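Local coordinates for alpha-galactosidase (PDB 3MI6), which probably hydrolyses terminal, non-reducing alpha-D-galactose residues from alpha-galactosides as a member of glycosyl hydrolase family 36, at residues D[700-703]-D[704-708]; D[627-630]-D[631-634]; D[418-422]-D[423-427]. All blocks are in the same frame, centred on the assembly; numbering follows the deposited sequence.

Contact 1: D[700-703]-D[704-708]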
ATOM      1  N   SER D 700     -26.836  28.458  18.368  1.00 38.34           N
ATOM      2  CA  SER D 700     -26.522  27.421  19.344  1.00 38.23           C
ATOM      3  C   SER D 700     -25.168  27.612  20.014  1.00 38.44           C
ATOM      4  O   SER D 700     -24.288  28.302  19.509  1.00 39.67           O
ATOM      5  CB  SER D 700     -26.562  26.028  18.702  1.00 41.20           C
ATOM      6  OG  SER D 700     -27.871  25.686  18.289  1.00 47.22           O
ATOM      7  N   THR D 701     -25.006  26.973  21.161  1.00 39.16           N
ATOM      8  CA  THR D 701     -23.744  27.000  21.868  1.00 36.74           C
ATOM      9  C   THR D 701     -23.176  25.575  21.977  1.00 34.81           C
ATOM     10  O   THR D 701     -23.903  24.611  22.200  1.00 33.11           O
ATOM     11  CB  THR D 701     -23.876  27.747  23.225  1.00 39.30           C
ATOM     12  OG1 THR D 701     -24.002  26.820  24.305  1.00 38.86           O
ATOM     13  CG2 THR D 701     -25.096  28.661  23.194  1.00 40.94           C
ATOM     14  N   TYR D 702     -21.869  25.454  21.772  1.00 35.31           N
ATOM     15  CA  TYR D 702     -21.224  24.158  21.700  1.00 34.68           C
ATOM     16  C   TYR D 702     -20.062  24.091  22.690  1.00 36.90           C
ATOM     17  O   TYR D 702     -19.280  25.037  22.816  1.00 36.53           O
ATOM     18  CB  TYR D 702     -20.708  23.907  20.278  1.00 33.32           C
ATOM     19  CG  TYR D 702     -21.760  23.981  19.202  1.00 33.15           C
ATOM     20  CD1 TYR D 702     -21.949  25.140  18.473  1.00 31.71           C
ATOM     21  CD2 TYR D 702     -22.569  22.889  18.911  1.00 35.00           C
ATOM     22  CE1 TYR D 702     -22.914  25.224  17.488  1.00 33.11           C
ATOM     23  CE2 TYR D 702     -23.536  22.960  17.921  1.00 32.97           C
ATOM     24  CZ  TYR D 702     -23.702  24.132  17.212  1.00 35.04           C
ATOM     25  OH  TYR D 702     -24.664  24.219  16.231  1.00 34.98           O
ATOM     26  N   TYR D 703     -19.940  22.971  23.389  1.00 35.43           N
ATOM     27  CA  TYR D 703     -18.720  22.711  24.149  1.00 37.38           C
ATOM     28  C   TYR D 703     -17.567  22.315  23.225  1.00 37.87           C
ATOM     29  O   TYR D 703     -17.756  21.630  22.208  1.00 35.65           O
ATOM     30  CB  TYR D 703     -18.950  21.642  25.220  1.00 36.70           C
ATOM     31  CG  TYR D 703     -19.615  22.186  26.459  1.00 39.73           C
ATOM     32  CD1 TYR D 703     -20.998  22.328  26.537  1.00 39.05           C
ATOM     33  CD2 TYR D 703     -18.859  22.582  27.548  1.00 42.51           C
ATOM     34  CE1 TYR D 703     -21.598  22.840  27.674  1.00 38.07           C
ATOM     35  CE2 TYR D 703     -19.457  23.100  28.686  1.00 42.97           C
ATOM     36  CZ  TYR D 703     -20.818  23.220  28.742  1.00 41.17           C
ATOM     37  OH  TYR D 703     -21.374  23.726  29.886  1.00 48.55           O
ATOM     38  N   GLY D 704     -16.371  22.759  23.585  1.00 35.34           N
ATOM     39  CA  GLY D 704     -15.185  22.415  22.842  1.00 30.11           C
ATOM     40  C   GLY D 704     -15.187  20.959  22.440  1.00 35.11           C
ATOM     41  O   GLY D 704     -14.845  20.642  21.302  1.00 34.85           O
ATOM     42  N   ASP D 705     -15.576  20.060  23.345  1.00 33.81           N
ATOM     43  CA  ASP D 705     -15.500  18.639  23.014  1.00 32.10           C
ATOM     44  C   ASP D 705     -16.554  18.141  22.016  1.00 32.81           C
ATOM     45  O   ASP D 705     -16.339  17.127  21.344  1.00 31.37           O
ATOM     46  CB  ASP D 705     -15.386  17.734  24.254  1.00 34.24           C
ATOM     47  CG  ASP D 705     -16.584  17.822  25.192  1.00 37.17           C
ATOM     48  OD1 ASP D 705     -17.546  18.581  24.943  1.00 37.39           O
ATOM     49  OD2 ASP D 705     -16.551  17.103  26.209  1.00 39.46           O
ATOM     50  N   GLU D 706     -17.674  18.855  21.902  1.00 34.81           N
ATOM     51  CA  GLU D 706     -18.657  18.537  20.864  1.00 34.61           C
ATOM     52  C   GLU D 706     -17.987  18.828  19.534  1.00 33.22           C
ATOM     53  O   GLU D 706     -17.991  17.999  18.636  1.00 31.25           O
ATOM     54  CB  GLU D 706     -19.919  19.394  20.981  1.00 33.24           C
ATOM     55  CG  GLU D 706     -20.844  19.068  22.156  1.00 38.38           C
ATOM     56  CD  GLU D 706     -21.884  20.173  22.420  1.00 40.74           C
ATOM     57  OE1 GLU D 706     -22.822  20.369  21.595  1.00 43.06           O
ATOM     58  OE2 GLU D 706     -21.760  20.848  23.462  1.00 38.35           O
ATOM     59  N   LEU D 707     -17.385  20.009  19.432  1.00 31.68           N
ATOM     60  CA  LEU D 707     -16.857  20.476  18.168  1.00 29.48           C
ATOM     61  C   LEU D 707     -15.640  19.686  17.717  1.00 32.18           C
ATOM     62  O   LEU D 707     -15.332  19.654  16.527  1.00 33.03           O
ATOM     63  CB  LEU D 707     -16.520  21.949  18.260  1.00 28.85           C
ATOM     64  CG  LEU D 707     -17.756  22.802  18.502  1.00 32.99           C
ATOM     65  CD1 LEU D 707     -17.336  24.258  18.694  1.00 29.88           C
ATOM     66  CD2 LEU D 707     -18.756  22.640  17.347  1.00 28.25           C
HETATM   67  N   MSE D 708     -14.979  19.021  18.661  1.00 31.51           N
HETATM   68  CA  MSE D 708     -13.745  18.291  18.387  1.00 31.38           C
HETATM   69  C   MSE D 708     -13.900  16.779  18.229  1.00 32.06           C
HETATM   70  O   MSE D 708     -13.110  16.153  17.539  1.00 32.80           O
HETATM   71  CB  MSE D 708     -12.723  18.552  19.493  1.00 32.32           C
HETATM   72  CG  MSE D 708     -12.014  19.883  19.380  1.00 33.79           C
HETATM   73 SE   MSE D 708     -10.556  20.040  20.684  1.00 53.52          SE
HETATM   74  CE  MSE D 708     -11.596  20.075  22.356  1.00 34.94           C
TER
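One half of a capping box closes the start of helix 704-710, joining Tyr703 in the N-cap position to Glu706 three residues on. The backbone N of Tyr703 donates to Glu706 OE2 at 2.8 Å, an almost straight bond of 168°. The N-H meets the oxygen from above the carboxylate plane, 62° out of it. Glu706 can fold back this way because its CG stands beside its own backbone N, opposite the carbonyl carbon (chi1 -72°), and the rest of the chain runs extended. The same OE2 lies in plane at the edge of the Tyr703 ring, 3.5 Å from CD1. The other oxygen, OE1, sits at the edge of the Tyr702 ring, 3.7 Å from CD2.

The reciprocal half of the box is missing, since a tyrosine has no short side-chain acceptor to offer the helix. Instead the carbonyl O of Tyr703 takes two N-H groups: Glu706 N at 2.8 Å in a weak, bent bond, and Leu707 N at 3.2 Å in the first regular helical bond. Beside this turn, Leu707 crosses Tyr702 at about a right angle, its CG 3.6 Å from Tyr702 CB.

Tyr702 OH is bonded to Asp698 OD2, and the ring meets Tyr712 edge-to-face. A second subunit packs against the junction: its Gln43 NE2 hydrogen-bonds Glu706 OE2, while its His41 stacks on the Tyr703 ring and uses ND1 to bond Asp705 OD1. Asp705 OD1 also lies 3.4 Å from Tyr703 CB. The whole is a strand-to-helix junction at strand 702-703, an edge of the antiparallel C-terminal sheet within this chain, its helix N-terminus closed by the Glu706-to-Tyr703 bond of a capping box and built into a subunit interface.

Contact 2: D[627-630]-D[631-634]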
ATOM      1  N   LYS D 627      -8.000  42.719   9.289  1.00 36.67           N
ATOM      2  CA  LYS D 627      -7.447  43.595  10.324  1.00 36.85           C
ATOM      3  C   LYS D 627      -8.007  43.256  11.713  1.00 34.22           C
ATOM      4  O   LYS D 627      -7.266  43.211  12.696  1.00 34.36           O
ATOM      5  CB  LYS D 627      -7.728  45.065  10.001  1.00 36.85           C
ATOM      6  CG  LYS D 627      -6.946  45.666   8.835  1.00 38.57           C
ATOM      7  CD  LYS D 627      -7.334  47.135   8.661  1.00 37.74           C
ATOM      8  CE  LYS D 627      -6.459  47.840   7.658  1.00 41.65           C
ATOM      9  NZ  LYS D 627      -6.756  49.308   7.600  1.00 41.04           N
ATOM     10  N   CYS D 628      -9.317  43.029  11.775  1.00 34.95           N
ATOM     11  CA  CYS D 628     -10.029  42.678  13.009  1.00 35.28           C
ATOM     12  C   CYS D 628      -9.369  41.464  13.644  1.00 36.35           C
ATOM     13  O   CYS D 628      -9.240  41.382  14.854  1.00 39.60           O
ATOM     14  CB  CYS D 628     -11.511  42.390  12.684  1.00 37.75           C
ATOM     15  SG  CYS D 628     -12.759  42.220  14.061  1.00 58.51           S
ATOM     16  N   TYR D 629      -8.919  40.529  12.821  1.00 34.27           N
ATOM     17  CA  TYR D 629      -8.417  39.281  13.348  1.00 33.65           C
ATOM     18  C   TYR D 629      -6.973  39.060  12.954  1.00 34.54           C
ATOM     19  O   TYR D 629      -6.532  37.920  12.785  1.00 34.13           O
ATOM     20  CB  TYR D 629      -9.278  38.109  12.852  1.00 35.94           C
ATOM     21  CG  TYR D 629     -10.683  38.071  13.407  1.00 36.25           C
ATOM     22  CD1 TYR D 629     -10.932  37.579  14.680  1.00 39.55           C
ATOM     23  CD2 TYR D 629     -11.761  38.516  12.657  1.00 36.86           C
ATOM     24  CE1 TYR D 629     -12.215  37.536  15.199  1.00 39.71           C
ATOM     25  CE2 TYR D 629     -13.046  38.477  13.167  1.00 39.68           C
ATOM     26  CZ  TYR D 629     -13.265  37.985  14.443  1.00 39.52           C
ATOM     27  OH  TYR D 629     -14.536  37.945  14.964  1.00 41.47           O
ATOM     28  N   ARG D 630      -6.224  40.144  12.814  1.00 33.87           N
ATOM     29  CA  ARG D 630      -4.874  40.015  12.295  1.00 34.90           C
ATOM     30  C   ARG D 630      -3.964  39.217  13.232  1.00 33.53           C
ATOM     31  O   ARG D 630      -3.182  38.392  12.774  1.00 32.35           O
ATOM     32  CB  ARG D 630      -4.273  41.386  11.971  1.00 40.28           C
ATOM     33  CG  ARG D 630      -3.105  41.359  10.985  1.00 35.83           C
ATOM     34  CD  ARG D 630      -2.197  42.514  11.285  1.00 37.64           C
ATOM     35  NE  ARG D 630      -2.294  43.645  10.360  1.00 40.55           N
ATOM     36  CZ  ARG D 630      -2.964  44.769  10.600  1.00 41.40           C
ATOM     37  NH1 ARG D 630      -3.642  44.921  11.729  1.00 41.26           N
ATOM     38  NH2 ARG D 630      -2.966  45.738   9.696  1.00 38.81           N
ATOM     39  N   GLN D 631      -4.085  39.455  14.534  1.00 33.59           N
ATOM     40  CA  GLN D 631      -3.252  38.779  15.526  1.00 32.70           C
ATOM     41  C   GLN D 631      -3.467  37.265  15.487  1.00 34.16           C
ATOM     42  O   GLN D 631      -2.525  36.460  15.621  1.00 32.34           O
ATOM     43  CB  GLN D 631      -3.568  39.334  16.913  1.00 35.80           C
ATOM     44  CG  GLN D 631      -2.609  38.917  18.018  1.00 39.38           C
ATOM     45  CD  GLN D 631      -1.223  39.508  17.854  1.00 39.44           C
ATOM     46  OE1 GLN D 631      -1.060  40.529  17.197  1.00 42.21           O
ATOM     47  NE2 GLN D 631      -0.215  38.864  18.452  1.00 36.39           N
ATOM     48  N   LEU D 632      -4.726  36.885  15.294  1.00 35.38           N
ATOM     49  CA  LEU D 632      -5.117  35.485  15.215  1.00 32.48           C
ATOM     50  C   LEU D 632      -4.552  34.827  13.942  1.00 30.96           C
ATOM     51  O   LEU D 632      -3.910  33.776  13.993  1.00 28.03           O
ATOM     52  CB  LEU D 632      -6.641  35.411  15.238  1.00 29.79           C
ATOM     53  CG  LEU D 632      -7.296  34.036  15.318  1.00 33.04           C
ATOM     54  CD1 LEU D 632      -6.670  33.205  16.428  1.00 31.78           C
ATOM     55  CD2 LEU D 632      -8.805  34.153  15.513  1.00 34.56           C
ATOM     56  N   PHE D 633      -4.786  35.479  12.807  1.00 31.02           N
ATOM     57  CA  PHE D 633      -4.390  34.968  11.502  1.00 28.96           C
ATOM     58  C   PHE D 633      -2.873  34.849  11.354  1.00 31.84           C
ATOM     59  O   PHE D 633      -2.338  33.815  10.961  1.00 31.17           O
ATOM     60  CB  PHE D 633      -4.935  35.882  10.414  1.00 30.14           C
ATOM     61  CG  PHE D 633      -6.338  35.554   9.973  1.00 29.94           C
ATOM     62  CD1 PHE D 633      -6.678  34.278   9.586  1.00 28.51           C
ATOM     63  CD2 PHE D 633      -7.302  36.539   9.906  1.00 30.12           C
ATOM     64  CE1 PHE D 633      -7.947  33.983   9.168  1.00 27.63           C
ATOM     65  CE2 PHE D 633      -8.576  36.249   9.488  1.00 30.58           C
ATOM     66  CZ  PHE D 633      -8.897  34.971   9.121  1.00 31.21           C
ATOM     67  N   GLN D 634      -2.170  35.916  11.691  1.00 34.19           N
ATOM     68  CA  GLN D 634      -0.725  35.922  11.574  1.00 31.51           C
ATOM     69  C   GLN D 634       0.027  35.132  12.654  1.00 30.77           C
ATOM     70  O   GLN D 634       0.998  34.468  12.331  1.00 32.83           O
ATOM     71  CB  GLN D 634      -0.217  37.360  11.493  1.00 32.11           C
ATOM     72  CG  GLN D 634      -0.712  38.107  10.266  1.00 31.32           C
ATOM     73  CD  GLN D 634      -0.183  39.519  10.244  1.00 36.67           C
ATOM     74  OE1 GLN D 634       0.413  39.967  11.224  1.00 38.62           O
ATOM     75  NE2 GLN D 634      -0.372  40.226   9.132  1.00 35.50           N
TER
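Arg630 and Gln634, one helical turn apart, lie side by side and point the same way. The end of Gln634 runs along the aliphatic part of the arginine, with NE2 3.5 Å from Arg630 CG and OE1 3.6 Å from Arg630 CD. NE2 comes to the guanidinium at its edge, near its plane, while the amide and guanidinium planes stand 66° apart. Arg630 starts with CG opposite its backbone N (chi1 -159°) and bends at chi3 (-104°).

The two side chains share an acceptor: Arg330 O is bonded by both Arg630 NE and Gln634 NE2. Beyond it, the guanidinium forms salt bridges through NH1 to Glu329 and NH2 to Glu362, and Gln634 NE2 also bonds Tyr626 OH. With the glutamine cut back to an alanine here, Arg330 O would probably have one donor fewer, Tyr626 OH would lose its amide mate, and the Arg630 methylenes would be less covered.

On another side of the turn the contact is apolar. Tyr629 and Leu632 also lie alongside each other and point the same way, with Tyr629 CD1 4.1 Å from Leu632 CD2. The Phe633 ring lies against the root of the tyrosine side chain, its CD2 3.9 Å from Tyr629 CB and 3.3 Å from Tyr629 O. Two backbone bonds close the turn, Phe633 N to Tyr629 O at 3.0 Å and Gln634 N to Arg630 O at 2.9 Å.

Tyr629 leaves helical geometry after helix 613-628 and at once serves as N-cap of helix 630-635. Tyr629, Leu632 and Phe633 all touch Ile665 of strand 663-670. The arrangement is a helix-to-helix break at the end of the helix following the eighth barrel strand, where the (beta/alpha)8 barrel meets the C-terminal beta domain.

Contact 3: D[418-422]-D[423-427]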
ATOM      1  N   VAL D 418      23.025  41.581 -12.231  1.00 46.01           N
ATOM      2  CA  VAL D 418      23.551  42.568 -13.182  1.00 48.41           C
ATOM      3  C   VAL D 418      23.158  42.221 -14.627  1.00 48.30           C
ATOM      4  O   VAL D 418      23.374  41.098 -15.089  1.00 48.55           O
ATOM      5  CB  VAL D 418      25.104  42.717 -13.059  1.00 48.85           C
ATOM      6  CG1 VAL D 418      25.801  41.384 -13.324  1.00 42.48           C
ATOM      7  CG2 VAL D 418      25.644  43.842 -13.968  1.00 45.86           C
ATOM      8  N   SER D 419      22.550  43.179 -15.320  1.00 49.94           N
ATOM      9  CA  SER D 419      22.252  43.054 -16.747  1.00 52.08           C
ATOM     10  C   SER D 419      23.425  43.593 -17.576  1.00 52.75           C
ATOM     11  O   SER D 419      24.133  44.489 -17.128  1.00 53.44           O
ATOM     12  CB  SER D 419      20.971  43.819 -17.085  1.00 53.18           C
ATOM     13  OG  SER D 419      19.836  42.968 -17.063  1.00 53.73           O
ATOM     14  N   VAL D 420      23.647  43.054 -18.772  1.00 51.30           N
ATOM     15  CA  VAL D 420      24.770  43.522 -19.578  1.00 52.41           C
ATOM     16  C   VAL D 420      24.494  44.928 -20.099  1.00 56.70           C
ATOM     17  O   VAL D 420      25.400  45.765 -20.168  1.00 56.50           O
ATOM     18  CB  VAL D 420      25.106  42.587 -20.758  1.00 56.29           C
ATOM     19  CG1 VAL D 420      26.284  43.131 -21.540  1.00 53.09           C
ATOM     20  CG2 VAL D 420      25.424  41.193 -20.260  1.00 57.48           C
ATOM     21  N   ASP D 421      23.242  45.189 -20.464  1.00 54.83           N
ATOM     22  CA  ASP D 421      22.831  46.554 -20.762  1.00 54.42           C
ATOM     23  C   ASP D 421      22.648  47.319 -19.461  1.00 55.22           C
ATOM     24  O   ASP D 421      21.523  47.562 -19.040  1.00 58.22           O
ATOM     25  CB  ASP D 421      21.525  46.591 -21.579  1.00 58.09           C
ATOM     26  CG  ASP D 421      21.211  47.995 -22.136  1.00 60.51           C
ATOM     27  OD1 ASP D 421      22.095  48.885 -22.066  1.00 60.92           O
ATOM     28  OD2 ASP D 421      20.086  48.208 -22.651  1.00 56.03           O
ATOM     29  N   SER D 422      23.746  47.693 -18.814  1.00 55.57           N
ATOM     30  CA  SER D 422      23.645  48.507 -17.612  1.00 58.78           C
ATOM     31  C   SER D 422      24.923  49.270 -17.255  1.00 60.71           C
ATOM     32  O   SER D 422      26.028  48.738 -17.349  1.00 63.02           O
ATOM     33  CB  SER D 422      23.194  47.649 -16.429  1.00 55.02           C
ATOM     34  OG  SER D 422      24.284  46.952 -15.876  1.00 54.31           O
ATOM     35  N   ASP D 423      24.748  50.517 -16.826  1.00 61.55           N
ATOM     36  CA  ASP D 423      25.847  51.372 -16.372  1.00 67.56           C
ATOM     37  C   ASP D 423      26.862  50.641 -15.484  1.00 65.54           C
ATOM     38  O   ASP D 423      28.065  50.914 -15.543  1.00 65.48           O
ATOM     39  CB  ASP D 423      25.303  52.596 -15.604  1.00 74.73           C
ATOM     40  CG  ASP D 423      24.593  53.620 -16.513  1.00 82.22           C
ATOM     41  OD1 ASP D 423      24.375  53.336 -17.719  1.00 78.79           O
ATOM     42  OD2 ASP D 423      24.249  54.717 -16.002  1.00 79.86           O
ATOM     43  N   LEU D 424      26.370  49.732 -14.649  1.00 62.00           N
ATOM     44  CA  LEU D 424      27.220  49.031 -13.698  1.00 60.96           C
ATOM     45  C   LEU D 424      28.192  48.149 -14.465  1.00 62.72           C
ATOM     46  O   LEU D 424      29.373  48.047 -14.124  1.00 61.43           O
ATOM     47  CB  LEU D 424      26.368  48.169 -12.761  1.00 56.93           C
ATOM     48  CG  LEU D 424      26.808  47.981 -11.308  1.00 56.46           C
ATOM     49  CD1 LEU D 424      26.043  46.822 -10.667  1.00 55.01           C
ATOM     50  CD2 LEU D 424      28.289  47.740 -11.206  1.00 53.58           C
ATOM     51  N   TYR D 425      27.686  47.507 -15.511  1.00 59.39           N
ATOM     52  CA  TYR D 425      28.478  46.527 -16.223  1.00 59.41           C
ATOM     53  C   TYR D 425      29.634  47.232 -16.902  1.00 61.59           C
ATOM     54  O   TYR D 425      30.723  46.683 -17.030  1.00 60.49           O
ATOM     55  CB  TYR D 425      27.622  45.763 -17.232  1.00 58.21           C
ATOM     56  CG  TYR D 425      28.421  44.822 -18.096  1.00 56.99           C
ATOM     57  CD1 TYR D 425      28.964  43.660 -17.574  1.00 54.31           C
ATOM     58  CD2 TYR D 425      28.637  45.103 -19.436  1.00 56.58           C
ATOM     59  CE1 TYR D 425      29.703  42.799 -18.364  1.00 55.67           C
ATOM     60  CE2 TYR D 425      29.369  44.258 -20.232  1.00 57.55           C
ATOM     61  CZ  TYR D 425      29.905  43.102 -19.699  1.00 60.28           C
ATOM     62  OH  TYR D 425      30.643  42.256 -20.508  1.00 59.70           O
ATOM     63  N   GLN D 426      29.396  48.468 -17.314  1.00 64.15           N
ATOM     64  CA  GLN D 426      30.399  49.229 -18.039  1.00 64.63           C
ATOM     65  C   GLN D 426      31.442  49.798 -17.085  1.00 63.84           C
ATOM     66  O   GLN D 426      32.476  50.299 -17.517  1.00 65.36           O
ATOM     67  CB  GLN D 426      29.722  50.327 -18.863  1.00 64.98           C
ATOM     68  CG  GLN D 426      28.345  49.903 -19.379  1.00 66.55           C
ATOM     69  CD  GLN D 426      28.100  50.264 -20.833  1.00 70.38           C
ATOM     70  OE1 GLN D 426      28.824  49.819 -21.723  1.00 73.00           O
ATOM     71  NE2 GLN D 426      27.057  51.056 -21.083  1.00 68.53           N
ATOM     72  N   GLN D 427      31.174  49.692 -15.786  1.00 61.61           N
ATOM     73  CA  GLN D 427      32.078  50.203 -14.754  1.00 62.73           C
ATOM     74  C   GLN D 427      32.887  49.101 -14.073  1.00 65.25           C
ATOM     75  O   GLN D 427      33.992  49.343 -13.574  1.00 65.65           O
ATOM     76  CB  GLN D 427      31.305  50.989 -13.688  1.00 66.05           C
ATOM     77  CG  GLN D 427      30.766  52.315 -14.179  1.00 69.99           C
ATOM     78  CD  GLN D 427      31.863  53.189 -14.761  1.00 74.39           C
ATOM     79  OE1 GLN D 427      31.694  53.797 -15.824  1.00 75.82           O
ATOM     80  NE2 GLN D 427      33.002  53.247 -14.069  1.00 72.99           N
TER
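Ser422 OG donates to Ser419 O over 2.8 Å and also accepts a long, weak bond from Tyr425 N at 3.5 Å. The backbone O of the same serine takes Tyr425 N at 2.8 Å and, weakly, Gln426 N, so that a loose ST motif starts the irregular helical turn 423-426. This turn belongs to the loop between strands 417-418 and 447-448, beyond the third strand, 408-413, of the (beta/alpha)8 barrel. Tyr425 N approaches Ser422 O from above the carbonyl plane, 47° out of it. The hydroxyl reaches both partners because chi1 of 82° sets it between the serine's own backbone N and carbonyl carbon. Asp383 holds the turn from outside, its OD2 bonded to Asp423 N and its OD1, weakly, to Leu424 N.

Before the serine the chain bends in an inverse gamma turn centred on Asp421, with a weak 2.9 Å bond from Ser422 N to Val420 O. Val420 lies alongside Tyr425, both side chains pointing the same way. Val418 CG2 packs 4.3 Å from Tyr425 CB. Val420 CA lies over one face of the tyrosine ring, and Val420 CG1 touches Tyr425 CE2 at 3.5 Å.

In the fold
The three contacts follow the chain in series, 418-427, then 627-634, then 700-708, and none touches another. Contacts 1 and 2 lie on the same side of the chain's centre, their own centres about 23 Å apart and nearest atoms about 13 Å apart. Contact 3 is far from both, its centre about 44 Å from that of contact 2 and about 64 Å from that of contact 1. It alone approaches the predicted substrate site: the Ser419 side chain is about 8 Å from that of Arg444 and about 9 Å from that of Asp368. Contact 2 joins the barrel to the C-terminal domain, and contact 1, within that domain, is the one of the three that meets another subunit.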